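Local coordinates for protein proteasome accessory factor B/C (PafBC) (Paenarthrobacter aurescens, PDB 6SJ9) that acts as a transcriptional regulator in the bacterial DNA damage response, probably binding DNA through its winged helix-turn-helix domains, at residues Pro141-Ala146 / Leu288-Ala293; Thr248-Lys253 / Ser273-Ile278; Gly296-Val301 / Arg652-Ala657. One frame throughout, in Å; residues are numbered along the deposited sequence.

Contact 1: residues Pro141-Ala146 / Leu288-Ala293; sequences PRIKPA and LAEELA
Ile-143 presses its CD1 methyl onto the aliphatic stem of Glu-290, which reaches out from helix 285-294 to meet it from the opposite direction. CG1 of Ile-143 stands anti to its carbonyl carbon (chi1 -51°), and a second turn at chi2 (-71°) brings CD1 to 3.5 Å from Glu-290 CG, while CG2 rests 3.8 Å from Glu-290 OE1. Two residues earlier, Pro-141 lays its ring obliquely across the methylenes of Glu-291, CG to CG 4.0 Å. This end is buried: Leu-135 and Tyr-295 also touch the proline, and the carboxylate of Glu-291 is taken up by Lys-262 and the Tyr-295 hydroxyl. Toward Lys-144 the packing gives way to water. Glu-290, fully extended, holds its OE2 4.1 Å from Arg-142 O, too far for a direct bond, and a water molecule bridges the two. It lies 2.6 Å from Glu-290 OE2 and 3.1 Å from Arg-142 O, and accepts a hydrogen bond from Lys-144 N at 2.8 Å. Gln-634, from the second WCX domain, donates to both Glu-290 OE2 and Arg-142 O. Both glutamates pack through their carbon stems; Glu-291 gives its charge to Lys-262, whereas Glu-290 turns OE2 to the water and Gln-634, so the loop ahead of helix 147-159 adheres to the first WCX domain by apolar contact and a water bridge, without a direct ion pair.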
loop_
_atom_site.group_PDB
_atom_site.type_symbol
_atom_site.label_atom_id
_atom_site.label_comp_id
_atom_site.label_asym_id
_atom_site.label_seq_id
_atom_site.Cartn_x
_atom_site.Cartn_y
_atom_site.Cartn_z
ATOM N N PRO A 141 5.395 8.877 -2.771
ATOM C CA PRO A 141 4.127 9.437 -2.289
ATOM C C PRO A 141 2.952 8.647 -2.844
ATOM O O PRO A 141 2.981 8.133 -3.960
ATOM C CB PRO A 141 4.145 10.870 -2.823
ATOM C CG PRO A 141 5.603 11.158 -2.995
ATOM C CD PRO A 141 6.228 9.897 -3.426
ATOM N N ARG A 142 1.922 8.516 -2.044
ATOM C CA ARG A 142 0.789 7.703 -2.441
ATOM C C ARG A 142 -0.211 8.599 -3.163
ATOM O O ARG A 142 -0.777 9.528 -2.569
ATOM C CB ARG A 142 0.169 7.016 -1.230
ATOM C CG ARG A 142 -0.855 5.995 -1.656
ATOM C CD ARG A 142 -0.159 4.783 -2.220
ATOM N NE ARG A 142 0.379 3.927 -1.173
ATOM C CZ ARG A 142 0.099 2.633 -1.081
ATOM N NH1 ARG A 142 0.625 1.907 -0.106
ATOM N NH2 ARG A 142 -0.734 2.076 -1.958
ATOM N N ILE A 143 -0.386 8.352 -4.450
ATOM C CA ILE A 143 -1.302 9.114 -5.267
ATOM C C ILE A 143 -2.548 8.288 -5.430
ATOM O O ILE A 143 -2.505 7.205 -6.012
ATOM C CB ILE A 143 -0.729 9.464 -6.633
ATOM C CG1 ILE A 143 0.651 10.107 -6.480
ATOM C CG2 ILE A 143 -1.773 10.369 -7.358
ATOM C CD1 ILE A 143 0.663 11.468 -5.912
ATOM N N LYS A 144 -3.654 8.741 -4.875
ATOM C CA LYS A 144 -4.845 7.922 -4.967
ATOM C C LYS A 144 -6.021 8.828 -5.250
ATOM O O LYS A 144 -5.938 10.034 -5.022
ATOM C CB LYS A 144 -4.993 7.114 -3.669
ATOM C CG LYS A 144 -5.347 7.925 -2.488
ATOM C CD LYS A 144 -6.035 7.090 -1.413
ATOM C CE LYS A 144 -5.264 7.228 -0.109
ATOM N NZ LYS A 144 -4.421 6.042 0.297
ATOM N N PRO A 145 -7.103 8.297 -5.818
ATOM C CA PRO A 145 -8.288 9.136 -6.011
ATOM C C PRO A 145 -8.828 9.502 -4.641
ATOM O O PRO A 145 -8.762 8.702 -3.709
ATOM C CB PRO A 145 -9.249 8.230 -6.782
ATOM C CG PRO A 145 -8.866 6.838 -6.341
ATOM C CD PRO A 145 -7.333 6.907 -6.241
ATOM N N ALA A 146 -9.326 10.726 -4.527
ATOM C CA ALA A 146 -9.911 11.245 -3.293
ATOM C C ALA A 146 -11.008 10.327 -2.744
ATOM O O ALA A 146 -11.921 9.926 -3.472
ATOM C CB ALA A 146 -10.496 12.631 -3.564
ATOM N N LEU A 288 1.729 13.968 -11.596
ATOM C CA LEU A 288 3.110 14.348 -11.299
ATOM C C LEU A 288 3.172 15.523 -10.331
ATOM O O LEU A 288 4.030 15.554 -9.453
ATOM C CB LEU A 288 3.869 14.698 -12.581
ATOM C CG LEU A 288 5.353 14.962 -12.382
ATOM C CD1 LEU A 288 5.958 13.775 -11.634
ATOM C CD2 LEU A 288 6.085 15.157 -13.713
ATOM N N ALA A 289 2.263 16.492 -10.466
ATOM C CA ALA A 289 2.335 17.677 -9.609
ATOM C C ALA A 289 2.068 17.328 -8.152
ATOM O O ALA A 289 2.706 17.889 -7.246
ATOM C CB ALA A 289 1.346 18.754 -10.068
ATOM N N GLU A 290 1.116 16.430 -7.900
ATOM C CA GLU A 290 0.887 15.996 -6.531
ATOM C C GLU A 290 2.135 15.340 -5.974
ATOM O O GLU A 290 2.528 15.614 -4.850
ATOM C CB GLU A 290 -0.317 15.056 -6.448
ATOM C CG GLU A 290 -0.583 14.609 -4.998
ATOM C CD GLU A 290 -1.855 13.776 -4.844
ATOM O OE1 GLU A 290 -2.611 13.692 -5.814
ATOM O OE2 GLU A 290 -2.092 13.194 -3.754
ATOM N N GLU A 291 2.799 14.498 -6.764
ATOM C CA GLU A 291 4.029 13.887 -6.288
ATOM C C GLU A 291 5.083 14.955 -5.996
ATOM O O GLU A 291 5.711 14.955 -4.926
ATOM C CB GLU A 291 4.561 12.873 -7.315
ATOM C CG GLU A 291 5.888 12.274 -6.861
ATOM C CD GLU A 291 6.569 11.444 -7.930
ATOM O OE1 GLU A 291 5.961 11.243 -8.995
ATOM O OE2 GLU A 291 7.738 11.038 -7.732
ATOM N N LEU A 292 5.275 15.888 -6.924
ATOM C CA LEU A 292 6.343 16.877 -6.758
ATOM C C LEU A 292 6.057 17.861 -5.630
ATOM O O LEU A 292 6.949 18.176 -4.854
ATOM C CB LEU A 292 6.592 17.604 -8.075
ATOM C CG LEU A 292 7.070 16.737 -9.247
ATOM C CD1 LEU A 292 7.265 17.599 -10.479
ATOM C CD2 LEU A 292 8.396 16.016 -8.927
ATOM N N ALA A 293 4.797 18.238 -5.433
ATOM C CA ALA A 293 4.437 19.098 -4.302
ATOM C C ALA A 293 4.786 18.444 -2.975
ATOM O O ALA A 293 5.132 19.146 -2.008
ATOM C CB ALA A 293 2.925 19.361 -4.300
HETATM O O HOH W 1 -3.449 11.037 -3.278
#

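Contact 2: residues Thr248-Lys253 / Ser273-Ile278; sequences TLVIDK and SGRDRI
Leu-249 and Ile-251 exchange paired backbone hydrogen bonds with Ile-278 and Asp-276, joining strands 248-252 and 275-278 antiparallel at 152°; past the strand end, Lys-253 N adds a bond to Gly-274 O (2.8 Å). Leu-249, Ile-251 and Ile-278 share one face, where the CD1 methyls of Ile-251 and Ile-278 meet at 3.8 Å; both side chains also touch Leu-259 of helix 257-261. Asp-276 stands on that same face at the polar end. Lys-253 bends at chi4 (-92°), which turns NZ onto the syn side of Asp-276 OD1 at 3.0 Å; NZ is shared with Asp-268, and Asp-276 OD2 goes to Arg-260, so the lysine probably eases the repulsion between two neighbouring carboxylates. These are the central strands of the first WCX domain, whose four-stranded antiparallel sheet, ordered 2-3-1-4, matches a ferredoxin-like fold. Beside Val-250, Arg-275 bends at chi3 and sets NE 2.5 Å from Asp-252 OD1 in a salt bridge, carboxylate and guanidinium planes 55° apart; NH2 adds a weak bond to OD1 and a hydrogen bond to Gln-661. Its CD lies 3.7 Å from Val-250 CG1. With an alanine here, Asp-252 OD1 would probably be left without its charged mate, and Val-250 CG1 would lose the methylene packed on it. Farther along, Thr-248 CG2 sits over one face of the Arg-277 guanidinium, 3.5 Å from NH1.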
loop_
_atom_site.group_PDB
_atom_site.type_symbol
_atom_site.label_atom_id
_atom_site.label_comp_id
_atom_site.label_asym_id
_atom_site.label_seq_id
_atom_site.Cartn_x
_atom_site.Cartn_y
_atom_site.Cartn_z
ATOM N N THR A 248 11.047 18.590 -16.941
ATOM C CA THR A 248 12.413 19.008 -16.637
ATOM C C THR A 248 12.435 19.537 -15.206
ATOM O O THR A 248 11.713 20.489 -14.874
ATOM C CB THR A 248 12.910 20.064 -17.623
ATOM O OG1 THR A 248 12.680 19.606 -18.962
ATOM C CG2 THR A 248 14.407 20.293 -17.463
ATOM N N LEU A 249 13.241 18.901 -14.355
ATOM C CA LEU A 249 13.210 19.145 -12.925
ATOM C C LEU A 249 14.611 19.440 -12.417
ATOM O O LEU A 249 15.588 18.823 -12.858
ATOM C CB LEU A 249 12.631 17.938 -12.178
ATOM C CG LEU A 249 11.291 17.398 -12.676
ATOM C CD1 LEU A 249 10.920 16.149 -11.868
ATOM C CD2 LEU A 249 10.167 18.448 -12.637
ATOM N N VAL A 250 14.703 20.399 -11.498
ATOM C CA VAL A 250 15.909 20.636 -10.715
ATOM C C VAL A 250 15.644 20.122 -9.311
ATOM O O VAL A 250 14.713 20.593 -8.651
ATOM C CB VAL A 250 16.298 22.120 -10.694
ATOM C CG1 VAL A 250 17.411 22.323 -9.712
ATOM C CG2 VAL A 250 16.715 22.584 -12.077
ATOM N N ILE A 251 16.493 19.203 -8.844
ATOM C CA ILE A 251 16.337 18.518 -7.565
ATOM C C ILE A 251 17.635 18.579 -6.764
ATOM O O ILE A 251 18.732 18.629 -7.325
ATOM C CB ILE A 251 15.934 17.042 -7.756
ATOM C CG1 ILE A 251 17.023 16.301 -8.527
ATOM C CG2 ILE A 251 14.626 16.923 -8.507
ATOM C CD1 ILE A 251 16.738 14.828 -8.664
ATOM N N ASP A 252 17.501 18.603 -5.439
ATOM C CA ASP A 252 18.659 18.570 -4.549
ATOM C C ASP A 252 19.420 17.256 -4.713
ATOM O O ASP A 252 18.823 16.175 -4.797
ATOM C CB ASP A 252 18.216 18.719 -3.097
ATOM C CG ASP A 252 17.564 20.058 -2.818
ATOM O OD1 ASP A 252 17.504 20.899 -3.741
ATOM O OD2 ASP A 252 17.098 20.264 -1.679
ATOM N N LYS A 253 20.747 17.344 -4.716
ATOM C CA LYS A 253 21.572 16.146 -4.803
ATOM C C LYS A 253 21.332 15.223 -3.620
ATOM O O LYS A 253 21.008 15.665 -2.518
ATOM C CB LYS A 253 23.046 16.523 -4.866
ATOM C CG LYS A 253 23.448 17.091 -6.202
ATOM C CD LYS A 253 24.922 17.307 -6.294
ATOM C CE LYS A 253 25.318 17.772 -7.692
ATOM N NZ LYS A 253 25.687 16.647 -8.608
ATOM N N SER A 273 24.341 25.207 -6.877
ATOM C CA SER A 273 25.245 24.199 -6.351
ATOM C C SER A 273 24.439 23.110 -5.646
ATOM O O SER A 273 23.361 23.356 -5.099
ATOM C CB SER A 273 26.249 24.841 -5.384
ATOM O OG SER A 273 27.127 25.713 -6.066
ATOM N N GLY A 274 24.961 21.887 -5.683
ATOM C CA GLY A 274 24.321 20.782 -4.996
ATOM C C GLY A 274 22.961 20.382 -5.522
ATOM O O GLY A 274 22.186 19.760 -4.788
ATOM N N ARG A 275 22.647 20.701 -6.782
ATOM C CA ARG A 275 21.377 20.303 -7.377
ATOM C C ARG A 275 21.641 19.728 -8.765
ATOM O O ARG A 275 22.550 20.154 -9.475
ATOM C CB ARG A 275 20.367 21.490 -7.486
ATOM C CG ARG A 275 19.925 22.112 -6.152
ATOM C CD ARG A 275 18.729 23.048 -6.320
ATOM N NE ARG A 275 17.516 22.449 -5.763
ATOM C CZ ARG A 275 16.283 22.961 -5.849
ATOM N NH1 ARG A 275 16.049 24.103 -6.494
ATOM N NH2 ARG A 275 15.261 22.313 -5.276
ATOM N N ASP A 276 20.783 18.800 -9.158
ATOM C CA ASP A 276 20.806 18.111 -10.435
ATOM C C ASP A 276 19.661 18.585 -11.314
ATOM O O ASP A 276 18.627 19.053 -10.829
ATOM C CB ASP A 276 20.659 16.599 -10.230
ATOM C CG ASP A 276 21.867 15.974 -9.573
ATOM O OD1 ASP A 276 22.993 16.453 -9.820
ATOM O OD2 ASP A 276 21.674 14.994 -8.814
ATOM N N ARG A 277 19.825 18.404 -12.617
ATOM C CA ARG A 277 18.746 18.651 -13.557
ATOM C C ARG A 277 18.410 17.315 -14.205
ATOM O O ARG A 277 19.242 16.746 -14.916
ATOM C CB ARG A 277 19.165 19.709 -14.582
ATOM C CG ARG A 277 18.143 20.069 -15.632
ATOM C CD ARG A 277 18.778 20.991 -16.658
ATOM N NE ARG A 277 17.828 21.535 -17.631
ATOM C CZ ARG A 277 17.639 21.075 -18.865
ATOM N NH1 ARG A 277 16.753 21.671 -19.659
ATOM N NH2 ARG A 277 18.319 20.024 -19.306
ATOM N N ILE A 278 17.188 16.824 -13.985
ATOM C CA ILE A 278 16.762 15.555 -14.562
ATOM C C ILE A 278 15.539 15.785 -15.430
ATOM O O ILE A 278 14.805 16.762 -15.277
ATOM C CB ILE A 278 16.443 14.481 -13.500
ATOM C CG1 ILE A 278 15.248 14.915 -12.637
ATOM C CG2 ILE A 278 17.641 14.163 -12.687
ATOM C CD1 ILE A 278 14.708 13.808 -11.733
#

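Contact 3: residues Gly296-Val301 / Arg652-Ala657; sequences GPHVKV and RAWIDA
Trp-654 carries its indole out from helix 645-659 to Pro-297 with CG anti to the backbone N (chi1 168°) and the ring turned nearly upright by chi2 (-95°), while His-298 sets CG anti to its carbonyl carbon, a torsion that puts its imidazole at the far rim of the same indole. Pro-297 provides the main fit: CD stands 3.4 Å from the centroid of the six-membered ring, almost on the ring normal, in a CH-pi contact. Gly-296 lies against the same face, its CA above the plane near the rim and its N 3.6 Å from Trp-654 CZ2. The glycine leaves the preceding helix with positive phi, and with no side chain, its CA can lie flat against the indole. His-298 completes the contact as a T-shaped pair, the indole edge aimed at the imidazole face with planes at 88° and centroids 5.2 Å apart; CD2 comes to 3.8 Å from Trp-654 CH2. Asp-252 bonds to His-298 ND1 and so helps fix the imidazole's rotation. One turn along the helix, Ala-657 CB touches Pro-297 CB at 4.0 Å. At the other end of the indole, NE1 is bonded to Ser-633 on helix 627-634, where Pro-629 and Met-630 also touch the tryptophan. The indole is therefore lodged between helix 627-634 of the second WCX domain and the turn that links helix 285-294 to strand 299-303 in the first.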
loop_
_atom_site.group_PDB
_atom_site.type_symbol
_atom_site.label_atom_id
_atom_site.label_comp_id
_atom_site.label_asym_id
_atom_site.label_seq_id
_atom_site.Cartn_x
_atom_site.Cartn_y
_atom_site.Cartn_z
ATOM N N GLY A 296 8.224 19.342 -1.837
ATOM C CA GLY A 296 8.492 20.703 -1.400
ATOM C C GLY A 296 9.696 21.416 -2.012
ATOM O O GLY A 296 9.807 21.587 -3.235
ATOM N N PRO A 297 10.590 21.926 -1.154
ATOM C CA PRO A 297 11.763 22.647 -1.672
ATOM C C PRO A 297 12.814 21.743 -2.298
ATOM O O PRO A 297 13.719 22.261 -2.936
ATOM C CB PRO A 297 12.316 23.348 -0.429
ATOM C CG PRO A 297 11.978 22.379 0.669
ATOM C CD PRO A 297 10.627 21.803 0.318
ATOM N N HIS A 298 12.707 20.419 -2.185
ATOM C CA HIS A 298 13.697 19.549 -2.811
ATOM C C HIS A 298 13.607 19.513 -4.331
ATOM O O HIS A 298 14.468 18.907 -4.965
ATOM C CB HIS A 298 13.563 18.133 -2.274
ATOM C CG HIS A 298 13.866 18.007 -0.819
ATOM N ND1 HIS A 298 14.718 18.872 -0.155
ATOM C CD2 HIS A 298 13.418 17.127 0.112
ATOM C CE1 HIS A 298 14.786 18.522 1.119
ATOM N NE2 HIS A 298 14.010 17.463 1.306
ATOM N N VAL A 299 12.619 20.154 -4.935
ATOM C CA VAL A 299 12.437 20.094 -6.379
ATOM C C VAL A 299 11.862 21.417 -6.847
ATOM O O VAL A 299 11.069 22.058 -6.147
ATOM C CB VAL A 299 11.538 18.890 -6.797
ATOM C CG1 VAL A 299 10.119 18.956 -6.158
ATOM C CG2 VAL A 299 11.426 18.792 -8.318
ATOM N N LYS A 300 12.284 21.821 -8.032
ATOM C CA LYS A 300 11.675 22.903 -8.781
ATOM C C LYS A 300 11.357 22.390 -10.173
ATOM O O LYS A 300 12.208 21.760 -10.808
ATOM C CB LYS A 300 12.609 24.130 -8.895
ATOM C CG LYS A 300 12.030 25.241 -9.753
ATOM C CD LYS A 300 13.086 26.325 -10.003
ATOM C CE LYS A 300 12.534 27.556 -10.708
ATOM N NZ LYS A 300 13.647 28.532 -11.072
ATOM N N VAL A 301 10.124 22.592 -10.614
ATOM C CA VAL A 301 9.762 22.315 -11.999
ATOM C C VAL A 301 10.310 23.454 -12.853
ATOM O O VAL A 301 9.950 24.620 -12.644
ATOM C CB VAL A 301 8.240 22.203 -12.172
ATOM C CG1 VAL A 301 7.889 22.021 -13.643
ATOM C CG2 VAL A 301 7.672 21.070 -11.345
ATOM N N ARG A 652 4.726 25.161 7.657
ATOM C CA ARG A 652 4.618 26.387 6.869
ATOM C C ARG A 652 5.963 26.805 6.287
ATOM O O ARG A 652 6.016 27.373 5.188
ATOM C CB ARG A 652 4.019 27.528 7.717
ATOM C CG ARG A 652 3.884 28.887 6.964
ATOM C CD ARG A 652 3.114 28.688 5.660
ATOM N NE ARG A 652 2.838 29.912 4.921
ATOM C CZ ARG A 652 1.819 30.729 5.179
ATOM N NH1 ARG A 652 0.979 30.430 6.166
ATOM N NH2 ARG A 652 1.639 31.837 4.454
ATOM N N ALA A 653 7.058 26.551 7.003
ATOM C CA ALA A 653 8.373 26.901 6.469
ATOM C C ALA A 653 8.752 26.005 5.282
ATOM O O ALA A 653 9.330 26.481 4.283
ATOM C CB ALA A 653 9.413 26.827 7.592
ATOM N N TRP A 654 8.412 24.707 5.366
ATOM C CA TRP A 654 8.607 23.800 4.235
ATOM C C TRP A 654 7.868 24.318 3.008
ATOM O O TRP A 654 8.473 24.507 1.940
ATOM C CB TRP A 654 8.137 22.409 4.655
ATOM C CG TRP A 654 7.974 21.349 3.611
ATOM C CD1 TRP A 654 6.832 21.018 2.956
ATOM C CD2 TRP A 654 8.965 20.404 3.196
ATOM N NE1 TRP A 654 7.056 19.945 2.120
ATOM C CE2 TRP A 654 8.359 19.550 2.253
ATOM C CE3 TRP A 654 10.318 20.224 3.498
ATOM C CZ2 TRP A 654 9.054 18.530 1.616
ATOM C CZ3 TRP A 654 11.004 19.217 2.874
ATOM C CH2 TRP A 654 10.367 18.369 1.940
ATOM N N ILE A 655 6.581 24.658 3.177
ATOM C CA ILE A 655 5.783 25.191 2.067
ATOM C C ILE A 655 6.374 26.513 1.570
ATOM O O ILE A 655 6.519 26.736 0.358
ATOM C CB ILE A 655 4.313 25.373 2.496
ATOM C CG1 ILE A 655 3.653 24.025 2.821
ATOM C CG2 ILE A 655 3.534 26.106 1.412
ATOM C CD1 ILE A 655 2.352 24.133 3.593
ATOM N N ASP A 656 6.693 27.429 2.495
ATOM C CA ASP A 656 7.244 28.716 2.070
ATOM C C ASP A 656 8.559 28.528 1.337
ATOM O O ASP A 656 8.772 29.114 0.271
ATOM C CB ASP A 656 7.422 29.670 3.257
ATOM C CG ASP A 656 6.100 30.205 3.777
ATOM O OD1 ASP A 656 5.069 29.958 3.104
ATOM O OD2 ASP A 656 6.099 30.864 4.849
ATOM N N ALA A 657 9.445 27.690 1.879
ATOM C CA ALA A 657 10.695 27.421 1.176
ATOM C C ALA A 657 10.426 26.851 -0.228
ATOM O O ALA A 657 11.086 27.229 -1.202
ATOM C CB ALA A 657 11.547 26.463 2.018
#

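Overall arrangement
Contact 2 lies within the first WCX sheet, pairing its two central strands by backbone bonds, with salt bridges at one end of the pair; it is partly buried, from buried Leu-249, Ile-251 and Ile-278 to exposed Gly-274. Contacts 1 and 3 use side chains instead and tie that domain to other parts: contact 1, also partly buried, to the loop before helix 147-159, and contact 3, at the surface, to the second WCX domain through an indole. Helix 285-294 serves contact 1 and the turn just after it contact 3. Leu-292 joins the interiors, its CD1 packing on Leu-249 CD2 and Val-301 CG2, and strand 299-303 extends the sheet beside 245-252, where Asp-252 serves contacts 2 and 3 alike.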